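Long-range contacts in hypothetical sugar ABC-transporter sugar binding protein (Arthrobacter globiformis, PDB 7BVT), which binds cyclic alpha-maltosyl-1,6-maltose and probably hands it to an ABC transporter for uptake into the cell: residues A139-Y144 with G333-L338; T292-E297 with E363-A368; G143-K148 with L359-Q364; W264-W269 with S353-L358. One frame throughout, in Å; residues are numbered along the deposited sequence.

In the fold
Interactions 1 and 3 share strand 140-147. Interaction 1 uses its start, next to the sugar, and interaction 3 follows further along, with centres about 11 Å apart. One segment of interaction 2 lies on the neighbouring strand 292-301, and the centre of interaction 2 is about 6 Å from that of interaction 1. The two are joined by Leu142 O, which meets Thr292 OG1 at 2.6 Å and Gln364 NE2 at 2.8 Å. Interaction 4 sits about 9 Å from interaction 3, centre to centre, and touches it where Tyr361 CE2 meets Val266 CG2 at 3.5 Å. Segments of interactions 1, 2 and 4 also reach the bound glycan, through Asn140, Gly295, Gly296 and Trp264.

Interaction 1. Residues A139-Y144 with G333-L338; sequences ANNLGY and GMLPVL. With GLC (alpha-D-glucopyranose), chain B.
The Asn141 amide has Leu335 CD1 over one face. The methyl sits above ND2, and the CD1 to ND2 distance is 3.4 Å. The two side chains cross at about a right angle. The polar rim of this amide is used elsewhere: ND2 bonds Tyr361 O, and OD1 has a weak bond with Gln364 NE2. The Asn140 amide serves the sugar instead. Its CG stands between the backbone N and the carbonyl carbon (chi1 60°), and ND2 donates to O2 of the chain B glucose at 2.9 Å. That bond is nearly straight, at 174°. With an alanine in place of Asn140, the sugar O2 is likely to lose its straight N-H donor and a gap to open beside Trp199. The backbones join at Ala139. Leu335 N gives a 2.8 Å bond to Ala139 O, and the return bond from Ala139 N is weak. Ala139 CB also packs on Val337 CG1 at 4.2 Å. The contact thus ties the sugar-binding start of strand 140-147 to the loop between helices 322-332 and 339-342. Met334 and Pro336 rest on helix 322-332, while Asn140 and Leu142 pack against helix 195-207 of the pocket.

Interaction 2. Residues T292-E297 with E363-A368; sequences TNLGGE and EQMADA. With GLC (alpha-D-glucopyranose), chain B.
Leu294 straddles Ala368 with the fork of its isopropyl group. Its CG lies 3.5 Å from Ala368 CB, tighter than usual for two carbons, and both its methyls flank the same CB. Leu294 CD2 goes on to meet Met365 SD at 3.8 Å. The Met365 chain is bent at chi2 and chi3, which folds its sulfur and CE back onto this leucine. Thr292 CG2 lies against the same Ala368 CB, at 3.7 Å, and 3.8 Å from Gln364 CB. The extended Gln364 chain crosses the threonine at about a right angle. With Thr292 OG1 anti to the backbone N (chi1 -170°), the hydroxyl is turned to Leu142 O. Gln364 OE1 accepts from Val282 N. Further along the strand, Gly296 N makes a weak 3.1 Å bond to O2 of the chain B glucose. A CB on Gly295 would come too close to C2 of that sugar. No conventional hydrogen bond crosses between 292-297 and 363-368. Apolar groups make most of the join, helped by a CA-H...O contact from Ala368 CA to Thr292 O at 3.5 Å. The polar ends turn to strand 140-147, where two bonds, from Thr292 OG1 and Gln364 NE2, satisfy the Leu142 carbonyl.

Interaction 3. Residues G143-K148 with L359-Q364; sequences GYMYNK and LPYVEQ
The Tyr361 ring packs hard against the backbone of Gly143. Its CE1 lies 3.3 Å from Gly143 N and 3.4 Å from Gly143 CA, and the amide nitrogen meets the ring obliquely. The glycine makes this approach possible, since a CB there would come within 2.4 Å of CE1. The CG of Tyr361 stands beside its own backbone N (chi1 -71°), and from there the ring reaches across to the strand. The Tyr361 and Met145 side chains cross at about a right angle, the hydroxyl lying against Met145 CG and CE. Met145 CG is 3.6 Å from Tyr361 OH, and Met145 CE is 3.7 Å from the same oxygen. These are packing contacts. The hydroxyl is satisfied by a hydrogen bond with Glu261 O. Replacing Tyr361 by a leucine is likely to leave a gap beside Gly143 and Glu261 O without its hydroxyl partner. The looser side of the contact is at Gln364, whose NE2 stays 3.9 Å from Gly143 CA, and next to it in the chain Glu363 faces solvent. The whole is a helix-on-sheet packing, in which a tyrosine from the short helix 359-363 settles on a glycine of sheet strand 140-147. The axes of strand 143-147 and helix 359-363 run nearly antiparallel, at 166°, and come within 8.9 Å. Tyr361 and Met145 also pack on helix 264-271 and strand 277-280. From the helix, Leu359 and Val362 lean on helix 345-354.

Interaction 4. Residues W264-W269 with S353-L358; sequences WMVGIW and STEPRL. With GLC (alpha-D-glucopyranose), chain C; GLC (alpha-D-glucopyranose), chain B.
Val266 points into the turn formed by Glu355, Arg357 and Leu358, and its two methyls divide the work. CG1 is anti to the backbone N (chi1 173°) and lies against the Glu355 side chain, 3.9 Å from its CG. The extended glutamate crosses the valine at a slant and brings OE2 to 3.8 Å from Gly267 CA. The other methyl, CG2, sits 4.0 Å from Arg357 O and also touches Leu358 CD1. Leu358 likewise slants across the valine, with CD1 4.0 Å from Val266 CB. Of the Arg357 side chain, CB comes nearest the valine. Its guanidinium group turns away to Phe277, where NH1 bonds the carbonyl O and the charge makes a cation-pi contact with the ring. A water joins the segments more remotely. It accepts from Arg357 NH2 at 3.1 Å and donates to Trp269 O. Trp264, near the beginning of helix 264-271, is directed away from this turn and lies against the glycan. C2 of the chain C glucose lies 3.8 Å above one face of its indole, off toward the rim. Trp264 CH2 also comes 3.6 Å from C1 of the chain B glucose. Ile268 CD1 lies in plane at the indole edge. Such laying of a sugar on tryptophan is common in carbohydrate-binding proteins. No direct hydrogen bond crosses between the segments, so van der Waals contact carries most of this join, with the water as a polar link near Trp269.

Interaction 1. Residues A139-Y144 with G333-L338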
# COMPACT_ATOMS: atom_id res chain seq x y z
N ALA A 139 5.13 3.96 4.89
CA ALA A 139 3.77 3.76 4.35
C ALA A 139 3.66 4.45 3.00
O ALA A 139 4.44 5.33 2.65
CB ALA A 139 2.74 4.29 5.30
N ASN A 140 2.69 3.98 2.24
CA ASN A 140 2.27 4.59 0.97
C ASN A 140 0.79 4.24 0.80
O ASN A 140 0.22 3.42 1.58
CB ASN A 140 3.13 4.10 -0.18
CG ASN A 140 3.11 2.61 -0.39
OD1 ASN A 140 2.04 2.03 -0.58
ND2 ASN A 140 4.27 2.00 -0.51
N ASN A 141 0.14 4.91 -0.13
CA ASN A 141 -1.26 4.62 -0.45
C ASN A 141 -1.58 5.05 -1.87
O ASN A 141 -0.74 5.64 -2.57
CB ASN A 141 -2.22 5.15 0.63
CG ASN A 141 -2.32 6.65 0.67
OD1 ASN A 141 -2.51 7.33 -0.36
ND2 ASN A 141 -2.28 7.18 1.87
N LEU A 142 -2.72 4.58 -2.32
CA LEU A 142 -3.15 4.84 -3.71
C LEU A 142 -3.91 6.14 -3.74
O LEU A 142 -4.78 6.37 -2.92
CB LEU A 142 -4.01 3.69 -4.23
CG LEU A 142 -3.25 2.43 -4.56
CD1 LEU A 142 -4.23 1.28 -4.82
CD2 LEU A 142 -2.40 2.61 -5.76
N GLY A 143 -3.64 6.90 -4.79
CA GLY A 143 -4.27 8.19 -5.02
C GLY A 143 -4.67 8.33 -6.46
O GLY A 143 -4.39 7.44 -7.28
N TYR A 144 -5.28 9.44 -6.75
CA TYR A 144 -5.69 9.76 -8.14
C TYR A 144 -4.67 10.72 -8.72
O TYR A 144 -4.43 11.76 -8.14
CB TYR A 144 -7.10 10.36 -8.11
CG TYR A 144 -7.63 10.79 -9.45
CD1 TYR A 144 -8.20 9.86 -10.29
CD2 TYR A 144 -7.55 12.10 -9.89
CE1 TYR A 144 -8.70 10.20 -11.55
CE2 TYR A 144 -8.02 12.45 -11.14
CZ TYR A 144 -8.55 11.51 -11.98
OH TYR A 144 -9.07 11.90 -13.18
N GLY A 333 10.28 10.36 0.62
CA GLY A 333 8.97 10.57 -0.02
C GLY A 333 7.93 9.54 0.40
O GLY A 333 6.85 9.45 -0.22
N MET A 334 8.25 8.75 1.41
CA MET A 334 7.28 7.77 1.97
C MET A 334 6.41 8.49 2.98
O MET A 334 6.77 9.52 3.53
CB MET A 334 7.97 6.52 2.54
CG MET A 334 8.74 5.85 1.45
SD MET A 334 9.33 4.18 1.69
CE MET A 334 10.64 4.63 2.80
N LEU A 335 5.18 8.00 3.15
CA LEU A 335 4.25 8.66 4.07
C LEU A 335 4.57 8.25 5.50
O LEU A 335 4.98 7.12 5.73
CB LEU A 335 2.81 8.26 3.71
CG LEU A 335 2.42 8.48 2.27
CD1 LEU A 335 1.00 8.05 2.02
CD2 LEU A 335 2.57 9.95 1.88
N PRO A 336 4.37 9.15 6.48
CA PRO A 336 4.72 8.84 7.85
C PRO A 336 3.77 7.78 8.39
O PRO A 336 2.58 7.79 8.09
CB PRO A 336 4.57 10.12 8.65
CG PRO A 336 4.05 11.14 7.70
CD PRO A 336 3.95 10.55 6.32
N VAL A 337 4.29 6.93 9.24
CA VAL A 337 3.44 5.86 9.84
C VAL A 337 2.71 6.35 11.10
O VAL A 337 1.82 5.62 11.58
CB VAL A 337 4.28 4.60 10.14
CG1 VAL A 337 4.92 4.08 8.87
CG2 VAL A 337 5.33 4.81 11.21
N LEU A 338 3.10 7.49 11.67
CA LEU A 338 2.51 8.06 12.87
C LEU A 338 1.38 9.01 12.48
O LEU A 338 1.59 9.88 11.63
CB LEU A 338 3.59 8.81 13.65
CG LEU A 338 4.75 7.97 14.16
CD1 LEU A 338 5.75 8.84 14.91
CD2 LEU A 338 4.27 6.88 15.12
C1 GLC B . 3.45 -1.15 -3.43
C2 GLC B . 3.13 -1.41 -1.99
C3 GLC B . 2.82 -2.87 -1.77
C4 GLC B . 1.71 -3.28 -2.75
C5 GLC B . 2.19 -3.06 -4.18
C6 GLC B . 1.08 -3.43 -5.18
O2 GLC B . 4.17 -0.86 -1.21
O3 GLC B . 2.46 -3.07 -0.40
O4 GLC B . 1.39 -4.65 -2.63
O5 GLC B . 2.45 -1.69 -4.34
O6 GLC B . 1.71 -3.68 -6.44

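Interaction 2. Residues T292-E297 with E363-A368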
# COMPACT_ATOMS: atom_id res chain seq x y z
N THR A 292 -8.75 4.32 0.75
CA THR A 292 -7.63 3.89 -0.08
C THR A 292 -6.97 2.66 0.55
O THR A 292 -7.47 2.16 1.56
CB THR A 292 -6.69 5.06 -0.36
OG1 THR A 292 -5.79 4.58 -1.35
CG2 THR A 292 -5.96 5.52 0.87
N ASN A 293 -5.91 2.17 -0.11
CA ASN A 293 -5.22 0.91 0.24
C ASN A 293 -3.78 1.25 0.66
O ASN A 293 -3.18 2.11 0.01
CB ASN A 293 -5.21 -0.01 -0.98
CG ASN A 293 -5.33 -1.47 -0.60
OD1 ASN A 293 -5.05 -1.86 0.53
ND2 ASN A 293 -5.73 -2.23 -1.58
N LEU A 294 -3.29 0.65 1.73
CA LEU A 294 -1.95 0.91 2.31
C LEU A 294 -0.90 -0.06 1.77
O LEU A 294 -1.12 -1.26 1.75
CB LEU A 294 -2.00 0.81 3.82
CG LEU A 294 -2.74 1.94 4.51
CD1 LEU A 294 -3.18 1.54 5.90
CD2 LEU A 294 -1.88 3.20 4.53
N GLY A 295 0.24 0.49 1.39
CA GLY A 295 1.46 -0.28 1.13
C GLY A 295 2.56 0.13 2.07
O GLY A 295 2.32 0.95 2.96
N GLY A 296 3.72 -0.44 1.83
CA GLY A 296 4.92 -0.00 2.54
C GLY A 296 5.53 -1.09 3.41
O GLY A 296 5.03 -2.25 3.39
N GLU A 297 6.59 -0.73 4.12
CA GLU A 297 7.44 -1.73 4.81
C GLU A 297 7.08 -1.86 6.28
O GLU A 297 6.81 -0.85 6.92
CB GLU A 297 8.89 -1.31 4.70
CG GLU A 297 9.46 -1.66 3.33
CD GLU A 297 8.99 -0.80 2.16
OE1 GLU A 297 9.15 0.41 2.23
OE2 GLU A 297 8.44 -1.38 1.21
N GLU A 363 -3.24 13.11 3.54
CA GLU A 363 -4.57 13.31 4.14
C GLU A 363 -5.33 11.97 4.07
O GLU A 363 -6.06 11.66 4.99
CB GLU A 363 -5.26 14.47 3.41
CG GLU A 363 -4.60 15.79 3.76
CD GLU A 363 -5.28 17.01 3.15
OE1 GLU A 363 -5.20 18.06 3.75
OE2 GLU A 363 -5.86 16.87 2.07
N GLN A 364 -5.02 11.14 3.08
CA GLN A 364 -5.75 9.86 2.92
C GLN A 364 -5.32 8.88 4.01
O GLN A 364 -5.97 7.83 4.11
CB GLN A 364 -5.48 9.20 1.57
CG GLN A 364 -6.25 9.89 0.45
CD GLN A 364 -6.17 9.13 -0.86
OE1 GLN A 364 -7.19 9.03 -1.57
NE2 GLN A 364 -4.99 8.59 -1.22
N MET A 365 -4.23 9.12 4.76
CA MET A 365 -3.79 8.12 5.77
C MET A 365 -4.94 7.88 6.76
O MET A 365 -5.10 6.75 7.17
CB MET A 365 -2.51 8.56 6.49
CG MET A 365 -1.29 8.47 5.60
SD MET A 365 -0.88 6.83 5.06
CE MET A 365 -0.46 6.06 6.64
N ALA A 366 -5.80 8.87 6.99
CA ALA A 366 -6.93 8.78 7.91
C ALA A 366 -8.00 7.80 7.41
O ALA A 366 -8.70 7.22 8.25
CB ALA A 366 -7.51 10.17 8.09
N ASP A 367 -8.13 7.64 6.10
CA ASP A 367 -9.19 6.80 5.50
C ASP A 367 -8.64 5.50 4.90
O ASP A 367 -9.36 4.84 4.17
CB ASP A 367 -9.92 7.64 4.45
CG ASP A 367 -10.57 8.89 5.03
OD1 ASP A 367 -11.25 8.77 6.07
OD2 ASP A 367 -10.43 9.94 4.43
N ALA A 368 -7.38 5.20 5.13
CA ALA A 368 -6.71 4.12 4.39
C ALA A 368 -6.98 2.80 5.13
O ALA A 368 -7.01 2.74 6.43
CB ALA A 368 -5.23 4.35 4.29
C1 GLC B . 3.45 -1.15 -3.43
C2 GLC B . 3.13 -1.41 -1.99
C3 GLC B . 2.82 -2.87 -1.77
C4 GLC B . 1.71 -3.28 -2.75
C5 GLC B . 2.19 -3.06 -4.18
C6 GLC B . 1.08 -3.43 -5.18
O2 GLC B . 4.17 -0.86 -1.21
O3 GLC B . 2.46 -3.07 -0.40
O4 GLC B . 1.39 -4.65 -2.63
O5 GLC B . 2.45 -1.69 -4.34
O6 GLC B . 1.71 -3.68 -6.44

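Interaction 3. Residues G143-K148 with L359-Q364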
# COMPACT_ATOMS: atom_id res chain seq x y z
N GLY A 143 -3.64 6.90 -4.79
CA GLY A 143 -4.27 8.19 -5.02
C GLY A 143 -4.67 8.33 -6.46
O GLY A 143 -4.39 7.44 -7.28
N TYR A 144 -5.28 9.44 -6.75
CA TYR A 144 -5.69 9.76 -8.14
C TYR A 144 -4.67 10.72 -8.72
O TYR A 144 -4.43 11.76 -8.14
CB TYR A 144 -7.10 10.36 -8.11
CG TYR A 144 -7.63 10.79 -9.45
CD1 TYR A 144 -8.20 9.86 -10.29
CD2 TYR A 144 -7.55 12.10 -9.89
CE1 TYR A 144 -8.70 10.20 -11.55
CE2 TYR A 144 -8.02 12.45 -11.14
CZ TYR A 144 -8.55 11.51 -11.98
OH TYR A 144 -9.07 11.90 -13.18
N MET A 145 -4.12 10.35 -9.86
CA MET A 145 -3.19 11.26 -10.60
C MET A 145 -3.80 11.54 -11.97
O MET A 145 -4.47 10.69 -12.53
CB MET A 145 -1.83 10.63 -10.80
CG MET A 145 -0.92 10.72 -9.66
SD MET A 145 0.79 10.39 -10.26
CE MET A 145 1.61 10.71 -8.70
N TYR A 146 -3.57 12.74 -12.48
CA TYR A 146 -4.15 13.12 -13.77
C TYR A 146 -3.19 14.04 -14.50
O TYR A 146 -2.35 14.70 -13.88
CB TYR A 146 -5.52 13.75 -13.56
CG TYR A 146 -5.53 15.10 -12.92
CD1 TYR A 146 -5.40 15.29 -11.56
CD2 TYR A 146 -5.73 16.24 -13.71
CE1 TYR A 146 -5.42 16.55 -10.98
CE2 TYR A 146 -5.82 17.49 -13.14
CZ TYR A 146 -5.62 17.67 -11.78
OH TYR A 146 -5.68 18.94 -11.24
N ASN A 147 -3.45 14.13 -15.79
CA ASN A 147 -2.62 14.94 -16.72
C ASN A 147 -3.33 16.27 -16.94
O ASN A 147 -4.38 16.29 -17.60
CB ASN A 147 -2.41 14.16 -18.00
CG ASN A 147 -1.59 14.87 -19.06
OD1 ASN A 147 -1.59 16.10 -19.11
ND2 ASN A 147 -0.91 14.09 -19.86
N LYS A 148 -2.75 17.36 -16.43
CA LYS A 148 -3.45 18.65 -16.47
C LYS A 148 -3.53 19.13 -17.93
O LYS A 148 -4.54 19.75 -18.30
CB LYS A 148 -2.72 19.68 -15.60
CG LYS A 148 -2.61 19.34 -14.13
CD LYS A 148 -2.33 20.61 -13.30
CE LYS A 148 -1.94 20.30 -11.86
NZ LYS A 148 -1.70 21.55 -11.11
N LEU A 359 0.26 16.05 -0.72
CA LEU A 359 -0.64 16.34 0.41
C LEU A 359 -1.88 15.43 0.35
O LEU A 359 -2.34 14.92 1.37
CB LEU A 359 -1.04 17.83 0.47
CG LEU A 359 -1.93 18.20 1.64
CD1 LEU A 359 -1.24 17.93 2.96
CD2 LEU A 359 -2.41 19.67 1.59
N PRO A 360 -2.53 15.20 -0.81
CA PRO A 360 -3.74 14.37 -0.80
C PRO A 360 -3.42 12.98 -0.25
O PRO A 360 -4.26 12.40 0.41
CB PRO A 360 -4.13 14.30 -2.27
CG PRO A 360 -3.65 15.64 -2.78
CD PRO A 360 -2.28 15.79 -2.14
N TYR A 361 -2.25 12.46 -0.56
CA TYR A 361 -1.83 11.11 -0.11
C TYR A 361 -1.68 11.11 1.41
O TYR A 361 -2.07 10.16 2.11
CB TYR A 361 -0.55 10.71 -0.82
CG TYR A 361 -0.70 10.41 -2.29
CD1 TYR A 361 -0.97 9.13 -2.72
CD2 TYR A 361 -0.48 11.40 -3.25
CE1 TYR A 361 -1.07 8.80 -4.05
CE2 TYR A 361 -0.57 11.08 -4.59
CZ TYR A 361 -0.84 9.77 -4.99
OH TYR A 361 -0.94 9.42 -6.30
N VAL A 362 -1.11 12.20 1.94
CA VAL A 362 -0.94 12.31 3.41
C VAL A 362 -2.31 12.33 4.08
O VAL A 362 -2.50 11.63 5.07
CB VAL A 362 -0.09 13.55 3.75
CG1 VAL A 362 -0.05 13.73 5.26
CG2 VAL A 362 1.31 13.45 3.14
N GLU A 363 -3.24 13.11 3.54
CA GLU A 363 -4.57 13.31 4.14
C GLU A 363 -5.33 11.97 4.07
O GLU A 363 -6.06 11.66 4.99
CB GLU A 363 -5.26 14.47 3.41
CG GLU A 363 -4.60 15.79 3.76
CD GLU A 363 -5.28 17.01 3.15
OE1 GLU A 363 -5.20 18.06 3.75
OE2 GLU A 363 -5.86 16.87 2.07
N GLN A 364 -5.02 11.14 3.08
CA GLN A 364 -5.75 9.86 2.92
C GLN A 364 -5.32 8.88 4.01
O GLN A 364 -5.97 7.83 4.11
CB GLN A 364 -5.48 9.20 1.57
CG GLN A 364 -6.25 9.89 0.45
CD GLN A 364 -6.17 9.13 -0.86
OE1 GLN A 364 -7.19 9.03 -1.57
NE2 GLN A 364 -4.99 8.59 -1.22

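Interaction 4. Residues W264-W269 with S353-L358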
# COMPACT_ATOMS: atom_id res chain seq x y z
N TRP A 264 4.39 6.86 -4.06
CA TRP A 264 5.81 6.86 -4.50
C TRP A 264 5.95 7.56 -5.86
O TRP A 264 7.06 8.05 -6.13
CB TRP A 264 6.36 5.43 -4.54
CG TRP A 264 5.63 4.52 -5.46
CD1 TRP A 264 5.86 4.36 -6.79
CD2 TRP A 264 4.54 3.64 -5.15
NE1 TRP A 264 4.99 3.46 -7.33
CE2 TRP A 264 4.16 3.00 -6.35
CE3 TRP A 264 3.83 3.34 -3.98
CZ2 TRP A 264 3.11 2.08 -6.42
CZ3 TRP A 264 2.83 2.40 -4.05
CH2 TRP A 264 2.49 1.77 -5.23
N MET A 265 4.91 7.56 -6.71
CA MET A 265 5.02 8.21 -8.04
C MET A 265 5.19 9.71 -7.90
O MET A 265 5.70 10.33 -8.87
CB MET A 265 3.78 7.92 -8.89
CG MET A 265 3.67 6.48 -9.27
SD MET A 265 5.10 5.82 -10.13
CE MET A 265 5.07 6.82 -11.62
N VAL A 266 4.71 10.33 -6.83
CA VAL A 266 4.85 11.81 -6.68
C VAL A 266 6.34 12.11 -6.67
O VAL A 266 6.77 13.09 -7.32
CB VAL A 266 4.16 12.35 -5.43
CG1 VAL A 266 4.47 13.84 -5.22
CG2 VAL A 266 2.67 12.10 -5.49
N GLY A 267 7.10 11.30 -5.95
CA GLY A 267 8.55 11.49 -5.77
C GLY A 267 9.29 11.22 -7.07
O GLY A 267 10.13 12.05 -7.45
N ILE A 268 9.02 10.08 -7.69
CA ILE A 268 9.64 9.69 -8.99
C ILE A 268 9.39 10.80 -10.02
O ILE A 268 10.37 11.26 -10.63
CB ILE A 268 9.11 8.32 -9.43
CG1 ILE A 268 9.56 7.23 -8.45
CG2 ILE A 268 9.55 8.02 -10.86
CD1 ILE A 268 8.70 6.02 -8.48
N TRP A 269 8.17 11.30 -10.13
CA TRP A 269 7.81 12.32 -11.15
C TRP A 269 8.11 13.77 -10.73
O TRP A 269 8.31 14.59 -11.65
CB TRP A 269 6.34 12.17 -11.53
CG TRP A 269 6.13 11.01 -12.45
CD1 TRP A 269 7.04 10.11 -12.90
CD2 TRP A 269 4.86 10.61 -12.99
NE1 TRP A 269 6.44 9.19 -13.71
CE2 TRP A 269 5.10 9.46 -13.77
CE3 TRP A 269 3.58 11.12 -12.88
CZ2 TRP A 269 4.09 8.82 -14.46
CZ3 TRP A 269 2.56 10.48 -13.56
CH2 TRP A 269 2.82 9.35 -14.33
N SER A 353 5.41 23.31 1.15
CA SER A 353 6.56 24.11 0.65
C SER A 353 7.37 23.29 -0.36
O SER A 353 7.91 23.89 -1.29
CB SER A 353 7.44 24.61 1.79
OG SER A 353 8.41 23.62 2.15
N THR A 354 7.42 21.96 -0.24
CA THR A 354 8.43 21.15 -0.91
C THR A 354 7.76 20.20 -1.91
O THR A 354 8.29 20.11 -3.01
CB THR A 354 9.32 20.47 0.12
OG1 THR A 354 9.64 21.48 1.07
CG2 THR A 354 10.56 19.84 -0.45
N GLU A 355 6.66 19.54 -1.56
CA GLU A 355 6.14 18.40 -2.36
C GLU A 355 4.63 18.47 -2.29
O GLU A 355 3.98 17.58 -1.80
CB GLU A 355 6.72 17.09 -1.79
CG GLU A 355 6.68 15.87 -2.71
CD GLU A 355 7.47 14.67 -2.16
OE1 GLU A 355 8.12 14.84 -1.08
OE2 GLU A 355 7.46 13.56 -2.80
N PRO A 356 4.00 19.58 -2.70
CA PRO A 356 2.60 19.84 -2.38
C PRO A 356 1.65 18.76 -2.96
O PRO A 356 0.58 18.56 -2.39
CB PRO A 356 2.33 21.22 -3.01
CG PRO A 356 3.41 21.38 -3.99
CD PRO A 356 4.64 20.67 -3.45
N ARG A 357 2.04 18.12 -4.05
CA ARG A 357 1.16 17.07 -4.68
C ARG A 357 1.15 15.81 -3.80
O ARG A 357 0.33 14.94 -4.03
CB ARG A 357 1.56 16.82 -6.12
CG ARG A 357 1.16 18.02 -6.98
CD ARG A 357 1.71 17.91 -8.36
NE ARG A 357 3.16 17.98 -8.38
CZ ARG A 357 3.87 18.09 -9.49
NH1 ARG A 357 3.26 18.08 -10.66
NH2 ARG A 357 5.19 18.17 -9.45
N LEU A 358 2.01 15.72 -2.79
CA LEU A 358 1.92 14.58 -1.85
C LEU A 358 0.78 14.83 -0.86
O LEU A 358 0.32 13.86 -0.23
CB LEU A 358 3.27 14.41 -1.14
CG LEU A 358 3.48 13.05 -0.48
CD1 LEU A 358 3.66 11.95 -1.49
CD2 LEU A 358 4.69 13.10 0.44
C1 GLC C . 7.71 0.14 -6.24
C2 GLC C . 7.32 0.96 -5.00
C3 GLC C . 6.59 0.08 -3.98
C4 GLC C . 5.44 -0.67 -4.62
C5 GLC C . 5.94 -1.47 -5.82
C6 GLC C . 4.86 -2.20 -6.57
O1 GLC C . 8.76 -0.84 -6.05
O2 GLC C . 8.41 1.70 -4.35
O3 GLC C . 6.13 0.90 -2.93
O4 GLC C . 4.78 -1.62 -3.71
O5 GLC C . 6.55 -0.53 -6.74
O6 GLC C . 5.35 -2.74 -7.85
C1 GLC B . 3.45 -1.15 -3.43
C2 GLC B . 3.13 -1.41 -1.99
C3 GLC B . 2.82 -2.87 -1.77
C4 GLC B . 1.71 -3.28 -2.75
C5 GLC B . 2.19 -3.06 -4.18
C6 GLC B . 1.08 -3.43 -5.18
O2 GLC B . 4.17 -0.86 -1.21
O3 GLC B . 2.46 -3.07 -0.40
O4 GLC B . 1.39 -4.65 -2.63
O5 GLC B . 2.45 -1.69 -4.34
O6 GLC B . 1.71 -3.68 -6.44
O HOH W 1 7.30 17.63 -11.64